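Local coordinates for P35 (Autographa californica nucleopolyhedrovirus, PDB 1P35), which inhibits caspases, blocks the apoptotic response of the infected insect cell, and suppresses the host RNA interference defence against the virus, at residues Gln12-Asp17 with Arg65-Val70; Gly206-Glu211 with Lys290-Asn295. All blocks are in the same frame, centred on the assembly; numbering follows the deposited sequence.

Contact 1. Residues Gln12-Asp17 with Arg65-Val70; sequences QTIIRD and RIKSKV. With EDO (1,2-ethanediol), chain G; PO4 (phosphate ion), chain E; PO4 (phosphate ion), chain D.
Ile14 and Ile66 meet where strand 12-17 and helix 65-70 cross at 88°, with axes 8.6 Å apart at closest approach. No hydrogen bond joins the two segments. The crossing is made mainly by aliphatic carbons, with Ile15 O against Ile66 CG2. Ile14 CG2 lies 3.4 Å from Ile66 CG2, tighter than usual for two methyl groups. Ile66 CD1 rests 3.7 Å from Arg16 CB. Ile14 CD1 lies 4.1 Å from Lys67 CB, and the two side chains cross at about a right angle. The amine of Lys67 turns off to Asp71.

Past Ile66, Arg16 and Arg65 run to a group of probable crystallisation molecules. Arg16 NH1 donates to phosphate D O4 at 3.2 Å, and also to O2 of the ethanediol. Its NH2 donates to O1 of the same phosphate and forms a salt bridge with Glu26. Arg65 grips phosphate E edge-on with two N-H groups: NE to O3 at 2.7 Å and NH2 to O1 at 3.1 Å, the latter nearly straight at 175°. A bend at chi3 (-61°) turns this guanidinium out of line with its chain. Arg79 of the second subunit also binds phosphate. The contact thus sets an aliphatic crossing beside a cluster of basic groups, where anions probably offset the gathered positive charge.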
ATOM      1  N   GLN A  12     -15.481  -5.917  -5.975  1.00 45.81           N
ATOM      2  CA  GLN A  12     -14.076  -6.092  -5.668  1.00 38.53           C
ATOM      3  C   GLN A  12     -13.680  -7.403  -4.952  1.00 47.72           C
ATOM      4  O   GLN A  12     -13.052  -7.380  -3.875  1.00 33.79           O
ATOM      5  CB  GLN A  12     -13.595  -4.907  -4.818  1.00 42.91           C
ATOM      6  CG  GLN A  12     -13.882  -3.510  -5.381  1.00 56.83           C
ATOM      7  CD  GLN A  12     -13.671  -2.434  -4.311  1.00 47.13           C
ATOM      8  OE1 GLN A  12     -12.532  -2.052  -3.984  1.00 61.94           O
ATOM      9  NE2 GLN A  12     -14.781  -1.988  -3.714  1.00 62.93           N
ATOM     10  N   THR A  13     -13.998  -8.531  -5.580  1.00 36.93           N
ATOM     11  CA  THR A  13     -13.660  -9.827  -5.049  1.00 27.78           C
ATOM     12  C   THR A  13     -12.241 -10.186  -5.523  1.00 29.99           C
ATOM     13  O   THR A  13     -11.902 -10.055  -6.700  1.00 24.79           O
ATOM     14  CB  THR A  13     -14.720 -10.890  -5.501  1.00 24.26           C
ATOM     15  OG1 THR A  13     -16.013 -10.512  -4.991  1.00 18.12           O
ATOM     16  CG2 THR A  13     -14.391 -12.262  -4.957  1.00 25.33           C
ATOM     17  N   ILE A  14     -11.416 -10.611  -4.576  1.00 23.92           N
ATOM     18  CA  ILE A  14     -10.034 -11.005  -4.835  1.00 20.77           C
ATOM     19  C   ILE A  14      -9.846 -12.422  -4.306  1.00 24.82           C
ATOM     20  O   ILE A  14     -10.170 -12.705  -3.158  1.00 37.57           O
ATOM     21  CB  ILE A  14      -9.082 -10.039  -4.121  1.00 30.30           C
ATOM     22  CG1 ILE A  14      -9.432  -8.601  -4.555  1.00 37.76           C
ATOM     23  CG2 ILE A  14      -7.652 -10.316  -4.514  1.00 28.19           C
ATOM     24  CD1 ILE A  14      -8.563  -7.534  -3.921  1.00 46.91           C
ATOM     25  N   ILE A  15      -9.255 -13.284  -5.133  1.00 21.40           N
ATOM     26  CA  ILE A  15      -9.098 -14.674  -4.825  1.00 29.18           C
ATOM     27  C   ILE A  15      -7.724 -15.165  -5.123  1.00 29.61           C
ATOM     28  O   ILE A  15      -7.119 -14.747  -6.104  1.00 33.67           O
ATOM     29  CB  ILE A  15     -10.046 -15.512  -5.710  1.00 42.14           C
ATOM     30  CG1 ILE A  15     -11.499 -15.151  -5.418  1.00 19.18           C
ATOM     31  CG2 ILE A  15      -9.721 -17.014  -5.592  1.00 39.49           C
ATOM     32  CD1 ILE A  15     -12.475 -15.806  -6.464  1.00 14.56           C
ATOM     33  N   ARG A  16      -7.241 -16.070  -4.267  1.00 30.85           N
ATOM     34  CA  ARG A  16      -5.952 -16.708  -4.495  1.00 27.32           C
ATOM     35  C   ARG A  16      -6.129 -18.134  -4.006  1.00 32.83           C
ATOM     36  O   ARG A  16      -6.735 -18.381  -2.949  1.00 31.51           O
ATOM     37  CB  ARG A  16      -4.813 -16.048  -3.711  1.00 23.47           C
ATOM     38  CG  ARG A  16      -3.468 -16.475  -4.252  1.00 27.73           C
ATOM     39  CD  ARG A  16      -2.252 -16.056  -3.373  1.00 24.76           C
ATOM     40  NE  ARG A  16      -2.302 -16.763  -2.104  1.00 41.42           N
ATOM     41  CZ  ARG A  16      -1.452 -16.606  -1.097  1.00 40.80           C
ATOM     42  NH1 ARG A  16      -0.446 -15.741  -1.192  1.00 38.69           N
ATOM     43  NH2 ARG A  16      -1.610 -17.343   0.000  1.00 34.84           N
ATOM     44  N   ASP A  17      -5.623 -19.087  -4.784  1.00 32.69           N
ATOM     45  CA  ASP A  17      -5.726 -20.487  -4.413  1.00 38.58           C
ATOM     46  C   ASP A  17      -4.409 -21.105  -4.871  1.00 40.21           C
ATOM     47  O   ASP A  17      -4.107 -21.100  -6.052  1.00 23.56           O
ATOM     48  CB  ASP A  17      -6.929 -21.125  -5.099  1.00 32.29           C
ATOM     49  CG  ASP A  17      -7.148 -22.569  -4.684  1.00 47.33           C
ATOM     50  OD1 ASP A  17      -6.258 -23.389  -4.969  1.00 36.64           O
ATOM     51  OD2 ASP A  17      -8.211 -22.881  -4.093  1.00 35.17           O
ATOM     52  N   ARG A  65      -1.418  -7.390  -2.806  1.00 35.96           N
ATOM     53  CA  ARG A  65      -0.372  -8.040  -3.579  1.00 33.76           C
ATOM     54  C   ARG A  65      -1.020  -8.970  -4.608  1.00 35.78           C
ATOM     55  O   ARG A  65      -0.498  -9.118  -5.699  1.00 47.28           O
ATOM     56  CB  ARG A  65       0.625  -8.849  -2.708  1.00 23.53           C
ATOM     57  CG  ARG A  65       1.549  -8.018  -1.833  1.00 35.68           C
ATOM     58  CD  ARG A  65       2.851  -8.793  -1.488  1.00 30.31           C
ATOM     59  NE  ARG A  65       2.609 -10.018  -0.744  1.00 44.85           N
ATOM     60  CZ  ARG A  65       2.106 -10.053   0.488  1.00 34.09           C
ATOM     61  NH1 ARG A  65       1.799  -8.929   1.102  1.00 44.89           N
ATOM     62  NH2 ARG A  65       1.908 -11.205   1.099  1.00 43.92           N
ATOM     63  N   ILE A  66      -2.140  -9.605  -4.260  1.00 45.08           N
ATOM     64  CA  ILE A  66      -2.813 -10.488  -5.217  1.00 30.66           C
ATOM     65  C   ILE A  66      -3.263  -9.582  -6.385  1.00 36.55           C
ATOM     66  O   ILE A  66      -2.897  -9.767  -7.523  1.00 30.13           O
ATOM     67  CB  ILE A  66      -4.055 -11.145  -4.581  1.00 34.68           C
ATOM     68  CG1 ILE A  66      -3.610 -12.106  -3.458  1.00 21.06           C
ATOM     69  CG2 ILE A  66      -4.847 -11.927  -5.656  1.00 27.08           C
ATOM     70  CD1 ILE A  66      -4.749 -12.560  -2.618  1.00 19.48           C
ATOM     71  N   LYS A  67      -4.018  -8.560  -6.047  1.00 32.75           N
ATOM     72  CA  LYS A  67      -4.531  -7.652  -7.017  1.00 34.97           C
ATOM     73  C   LYS A  67      -3.429  -7.003  -7.882  1.00 31.52           C
ATOM     74  O   LYS A  67      -3.598  -6.817  -9.086  1.00 43.83           O
ATOM     75  CB  LYS A  67      -5.397  -6.603  -6.302  1.00 28.81           C
ATOM     76  CG  LYS A  67      -6.045  -5.631  -7.220  1.00 45.38           C
ATOM     77  CD  LYS A  67      -7.045  -4.694  -6.523  1.00 55.40           C
ATOM     78  CE  LYS A  67      -7.503  -3.654  -7.541  1.00 55.12           C
ATOM     79  NZ  LYS A  67      -7.684  -4.366  -8.876  1.00 52.48           N
ATOM     80  N   SER A  68      -2.298  -6.675  -7.285  1.00 33.28           N
ATOM     81  CA  SER A  68      -1.202  -6.057  -8.030  1.00 29.46           C
ATOM     82  C   SER A  68      -0.586  -7.031  -8.991  1.00 29.67           C
ATOM     83  O   SER A  68      -0.155  -6.667 -10.089  1.00 35.67           O
ATOM     84  CB  SER A  68      -0.101  -5.554  -7.059  1.00 31.07           C
ATOM     85  OG  SER A  68       1.147  -5.429  -7.705  1.00 74.37           O
ATOM     86  N   LYS A  69      -0.497  -8.286  -8.564  1.00 41.10           N
ATOM     87  CA  LYS A  69       0.121  -9.260  -9.423  1.00 40.89           C
ATOM     88  C   LYS A  69      -0.724  -9.563 -10.663  1.00 31.29           C
ATOM     89  O   LYS A  69      -0.169  -9.799 -11.743  1.00 35.94           O
ATOM     90  CB  LYS A  69       0.421 -10.559  -8.665  1.00 21.34           C
ATOM     91  CG  LYS A  69       1.633 -10.434  -7.753  1.00 44.25           C
ATOM     92  CD  LYS A  69       2.130 -11.810  -7.352  1.00 50.38           C
ATOM     93  CE  LYS A  69       3.445 -11.709  -6.584  1.00 75.90           C
ATOM     94  NZ  LYS A  69       3.778 -12.999  -5.896  1.00 88.22           N
ATOM     95  N   VAL A  70      -2.035  -9.585 -10.470  1.00 40.64           N
ATOM     96  CA  VAL A  70      -2.965  -9.864 -11.553  1.00 49.47           C
ATOM     97  C   VAL A  70      -2.920  -8.702 -12.508  1.00 37.55           C
ATOM     98  O   VAL A  70      -2.664  -8.916 -13.696  1.00 31.67           O
ATOM     99  CB  VAL A  70      -4.406 -10.159 -11.031  1.00 28.70           C
ATOM    100  CG1 VAL A  70      -5.393 -10.332 -12.225  1.00 29.70           C
ATOM    101  CG2 VAL A  70      -4.352 -11.492 -10.225  1.00 15.53           C
TER
HETATM  102  C1  EDO G 303       0.372 -12.634  -4.375  1.00 24.71           C
HETATM  103  O1  EDO G 303       1.735 -12.138  -4.269  1.00 42.82           O
HETATM  104  C2  EDO G 303       0.337 -14.061  -4.829  1.00 24.30           C
HETATM  105  O2  EDO G 303       0.870 -14.864  -3.809  1.00 47.76           O
HETATM  106  P   PO4 E 301       3.686 -13.588  -1.522  1.00 73.25           P
HETATM  107  O1  PO4 E 301       2.771 -13.787  -0.323  1.00 69.51           O
HETATM  108  O2  PO4 E 301       3.326 -14.577  -2.613  1.00 82.45           O
HETATM  109  O3  PO4 E 301       3.545 -12.187  -2.090  1.00 85.80           O
HETATM  110  O4  PO4 E 301       5.114 -13.772  -1.017  1.00 79.33           O
HETATM  111  P   PO4 D   1       1.967 -16.527   1.838  1.00 57.27           P
HETATM  112  O1  PO4 D   1       0.994 -17.694   1.933  1.00 54.50           O
HETATM  113  O2  PO4 D   1       2.694 -16.400   3.163  1.00 83.74           O
HETATM  114  O3  PO4 D   1       2.979 -16.762   0.724  1.00 58.37           O
HETATM  115  O4  PO4 D   1       1.179 -15.287   1.516  1.00 62.58           O

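Contact 2. Residues Gly206-Glu211 with Lys290-Asn295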
ATOM      1  N   GLY A 206      -7.699 -24.277 -22.404  1.00 37.05           N
ATOM      2  CA  GLY A 206      -8.016 -23.300 -23.431  1.00 35.41           C
ATOM      3  C   GLY A 206      -9.492 -23.255 -23.763  1.00 30.67           C
ATOM      4  O   GLY A 206     -10.102 -22.203 -23.833  1.00 45.46           O
ATOM      5  N   GLU A 207     -10.103 -24.404 -23.926  1.00 37.35           N
ATOM      6  CA  GLU A 207     -11.496 -24.377 -24.271  1.00 22.30           C
ATOM      7  C   GLU A 207     -12.421 -23.781 -23.189  1.00 38.13           C
ATOM      8  O   GLU A 207     -13.377 -23.078 -23.515  1.00 34.37           O
ATOM      9  CB  GLU A 207     -11.919 -25.811 -24.606  1.00 43.02           C
ATOM     10  CG  GLU A 207     -13.396 -26.081 -24.775  1.00 59.96           C
ATOM     11  CD  GLU A 207     -13.672 -27.548 -25.139  1.00 78.47           C
ATOM     12  OE1 GLU A 207     -12.739 -28.253 -25.603  1.00 66.26           O
ATOM     13  OE2 GLU A 207     -14.825 -27.995 -24.976  1.00 80.51           O
ATOM     14  N   GLN A 208     -12.168 -24.083 -21.915  1.00 30.03           N
ATOM     15  CA  GLN A 208     -13.030 -23.574 -20.848  1.00 29.71           C
ATOM     16  C   GLN A 208     -12.839 -22.068 -20.764  1.00 23.54           C
ATOM     17  O   GLN A 208     -13.777 -21.339 -20.498  1.00 26.82           O
ATOM     18  CB  GLN A 208     -12.676 -24.206 -19.477  1.00 29.40           C
ATOM     19  CG  GLN A 208     -13.674 -23.889 -18.344  1.00 27.46           C
ATOM     20  CD  GLN A 208     -13.280 -24.554 -16.993  1.00 27.46           C
ATOM     21  OE1 GLN A 208     -13.832 -24.232 -15.937  1.00 28.49           O
ATOM     22  NE2 GLN A 208     -12.340 -25.496 -17.049  1.00 34.11           N
ATOM     23  N   PHE A 209     -11.611 -21.619 -21.004  1.00 27.22           N
ATOM     24  CA  PHE A 209     -11.319 -20.212 -20.911  1.00 20.11           C
ATOM     25  C   PHE A 209     -11.973 -19.461 -22.120  1.00 29.45           C
ATOM     26  O   PHE A 209     -12.514 -18.347 -21.942  1.00 31.30           O
ATOM     27  CB  PHE A 209      -9.786 -19.963 -20.827  1.00 27.64           C
ATOM     28  CG  PHE A 209      -9.104 -20.556 -19.581  1.00 38.03           C
ATOM     29  CD1 PHE A 209      -9.852 -20.868 -18.453  1.00 21.38           C
ATOM     30  CD2 PHE A 209      -7.720 -20.852 -19.572  1.00 19.68           C
ATOM     31  CE1 PHE A 209      -9.256 -21.499 -17.292  1.00 24.45           C
ATOM     32  CE2 PHE A 209      -7.110 -21.486 -18.434  1.00 22.37           C
ATOM     33  CZ  PHE A 209      -7.892 -21.801 -17.308  1.00 30.70           C
ATOM     34  N   GLU A 210     -11.943 -20.061 -23.313  1.00 34.18           N
ATOM     35  CA  GLU A 210     -12.544 -19.435 -24.515  1.00 32.27           C
ATOM     36  C   GLU A 210     -14.010 -19.217 -24.287  1.00 24.12           C
ATOM     37  O   GLU A 210     -14.541 -18.132 -24.511  1.00 43.07           O
ATOM     38  CB  GLU A 210     -12.355 -20.293 -25.777  1.00 28.12           C
ATOM     39  CG  GLU A 210     -10.904 -20.340 -26.236  1.00 56.95           C
ATOM     40  CD  GLU A 210     -10.721 -21.101 -27.533  1.00 71.25           C
ATOM     41  OE1 GLU A 210     -11.352 -20.703 -28.548  1.00 58.85           O
ATOM     42  OE2 GLU A 210      -9.938 -22.085 -27.522  1.00 71.24           O
ATOM     43  N   GLU A 211     -14.668 -20.272 -23.818  1.00 22.04           N
ATOM     44  CA  GLU A 211     -16.093 -20.157 -23.538  1.00 22.40           C
ATOM     45  C   GLU A 211     -16.396 -19.010 -22.542  1.00 20.66           C
ATOM     46  O   GLU A 211     -17.363 -18.295 -22.684  1.00 36.32           O
ATOM     47  CB  GLU A 211     -16.614 -21.468 -22.933  1.00 33.35           C
ATOM     48  CG  GLU A 211     -18.066 -21.335 -22.416  1.00 53.15           C
ATOM     49  CD  GLU A 211     -18.589 -22.580 -21.710  1.00 54.59           C
ATOM     50  OE1 GLU A 211     -17.884 -23.155 -20.838  1.00 79.92           O
ATOM     51  OE2 GLU A 211     -19.730 -22.963 -22.009  1.00 42.15           O
ATOM     52  N   LYS A 290     -20.894 -19.234 -13.877  1.00 30.35           N
ATOM     53  CA  LYS A 290     -20.294 -20.488 -13.459  1.00 38.56           C
ATOM     54  C   LYS A 290     -18.876 -20.422 -12.824  1.00 38.85           C
ATOM     55  O   LYS A 290     -18.173 -19.410 -12.927  1.00 38.70           O
ATOM     56  CB  LYS A 290     -20.297 -21.464 -14.664  1.00 31.56           C
ATOM     57  CG  LYS A 290     -19.610 -20.951 -15.900  1.00 42.52           C
ATOM     58  CD  LYS A 290     -19.499 -22.012 -17.031  1.00 49.37           C
ATOM     59  CE  LYS A 290     -18.508 -23.134 -16.742  1.00 73.85           C
ATOM     60  NZ  LYS A 290     -18.376 -24.078 -17.901  1.00 60.63           N
ATOM     61  N   ASN A 291     -18.477 -21.507 -12.144  1.00 32.04           N
ATOM     62  CA  ASN A 291     -17.125 -21.565 -11.579  1.00 24.84           C
ATOM     63  C   ASN A 291     -16.170 -22.053 -12.693  1.00 29.64           C
ATOM     64  O   ASN A 291     -16.591 -22.532 -13.729  1.00 34.53           O
ATOM     65  CB  ASN A 291     -17.091 -22.564 -10.389  1.00 19.37           C
ATOM     66  CG  ASN A 291     -18.045 -22.153  -9.273  1.00 21.34           C
ATOM     67  OD1 ASN A 291     -18.163 -20.957  -8.977  1.00 23.69           O
ATOM     68  ND2 ASN A 291     -18.699 -23.128  -8.634  1.00 24.52           N
ATOM     69  N   VAL A 292     -14.881 -21.912 -12.465  1.00 26.89           N
ATOM     70  CA  VAL A 292     -13.883 -22.397 -13.407  1.00 27.61           C
ATOM     71  C   VAL A 292     -13.348 -23.605 -12.649  1.00 32.60           C
ATOM     72  O   VAL A 292     -13.042 -23.499 -11.464  1.00 42.61           O
ATOM     73  CB  VAL A 292     -12.787 -21.339 -13.635  1.00 30.16           C
ATOM     74  CG1 VAL A 292     -11.547 -21.975 -14.194  1.00 25.35           C
ATOM     75  CG2 VAL A 292     -13.317 -20.260 -14.571  1.00 29.20           C
ATOM     76  N   ILE A 293     -13.283 -24.757 -13.296  1.00 43.43           N
ATOM     77  CA  ILE A 293     -12.826 -25.980 -12.623  1.00 30.74           C
ATOM     78  C   ILE A 293     -11.625 -26.503 -13.400  1.00 45.61           C
ATOM     79  O   ILE A 293     -11.724 -26.724 -14.623  1.00 41.28           O
ATOM     80  CB  ILE A 293     -14.053 -26.982 -12.528  1.00 30.46           C
ATOM     81  CG1 ILE A 293     -15.181 -26.259 -11.740  1.00 42.12           C
ATOM     82  CG2 ILE A 293     -13.671 -28.284 -11.790  1.00 26.39           C
ATOM     83  CD1 ILE A 293     -16.455 -27.052 -11.390  1.00 45.01           C
ATOM     84  N   LEU A 294     -10.473 -26.631 -12.725  1.00 34.19           N
ATOM     85  CA  LEU A 294      -9.237 -27.104 -13.398  1.00 37.61           C
ATOM     86  C   LEU A 294      -8.606 -28.325 -12.749  1.00 29.18           C
ATOM     87  O   LEU A 294      -8.980 -28.711 -11.641  1.00 31.19           O
ATOM     88  CB  LEU A 294      -8.186 -25.976 -13.401  1.00 35.73           C
ATOM     89  CG  LEU A 294      -8.755 -24.733 -14.090  1.00 41.11           C
ATOM     90  CD1 LEU A 294      -8.005 -23.517 -13.655  1.00 26.52           C
ATOM     91  CD2 LEU A 294      -8.799 -24.945 -15.639  1.00 29.53           C
ATOM     92  N   ASN A 295      -7.633 -28.911 -13.444  1.00 45.12           N
ATOM     93  CA  ASN A 295      -6.856 -30.037 -12.923  1.00 45.54           C
ATOM     94  C   ASN A 295      -5.569 -29.431 -12.367  1.00 47.32           C
ATOM     95  O   ASN A 295      -5.015 -28.486 -12.945  1.00 35.68           O
ATOM     96  CB  ASN A 295      -6.498 -31.046 -14.035  1.00 34.58           C
ATOM     97  CG  ASN A 295      -7.713 -31.814 -14.547  1.00 47.64           C
ATOM     98  OD1 ASN A 295      -8.454 -32.399 -13.764  1.00 40.17           O
ATOM     99  ND2 ASN A 295      -7.914 -31.816 -15.857  1.00 44.48           N
TER
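Lys290 and Glu211 form a salt bridge at one end of this contact, where helix 206-211 runs antiparallel (168°) to strand 292-295. The strand pairs with strand 176-179 in a small two-stranded antiparallel sheet, and the helix lies alongside it. The Lys290 chain is bent at chi3, which turns NZ to Glu211 OE1 at 3.1 Å. The amine meets the syn side of the carboxylate, though 33° out of its plane.

Asn291 points away from the helix, and its OD1 accepts from Ala182 N. Val292 follows, with CG1 at the edge of the Phe209 ring, 3.9 Å from CE1 and near the ring plane. Val292 bonds through its backbone to Val179 of the neighbouring strand.

At Ile293 the side chain points away, and the backbone does the work. Its N and O are both taken by the carboxamide of Gln208, much as the backbone of an adjoining strand would take them. With CG anti to the backbone N and the chain extended beyond it, Gln208 spans the gap between helix and strand. The two hydrogen bonds differ in geometry. Ile293 N meets a lone pair of Gln208 OE1 at 2.7 Å, in the carbonyl plane. Gln208 NE2 donates to Ile293 O at 2.8 Å with an N-H...O angle of 173°, but is tilted from the carbonyl plane of Ile293.

Leu294 closes the apolar side. Phe209 also stacks with Phe268, and Leu277 of strand 276-282 touches both Phe209 and Leu294. Leu294 CD2 lies 3.7 Å from Phe209 CZ, approaching the ring obliquely.

How the contacts relate
From the N terminus, strand 10-21 comes first. Contact 1 closes when the chain returns in helix 62-74; 47 residues, about half of them strand, separate Asp17 from Arg65. Contact 2 opens much later, at helix 206-215, and closes near the C terminus at strand 292-295, with 78 residues between Glu211 and Lys290. The two closures are in series and neither nest nor cross. Contact 1 lays a helix across a long strand. Contact 2 joins a helix to a short strand paired with strand 176-179. Strand 191-199, which pairs with both 10-21 and 276-282, connects their surroundings. The contact centres are 18 Å apart, and their nearest atoms about 8 Å, without touching.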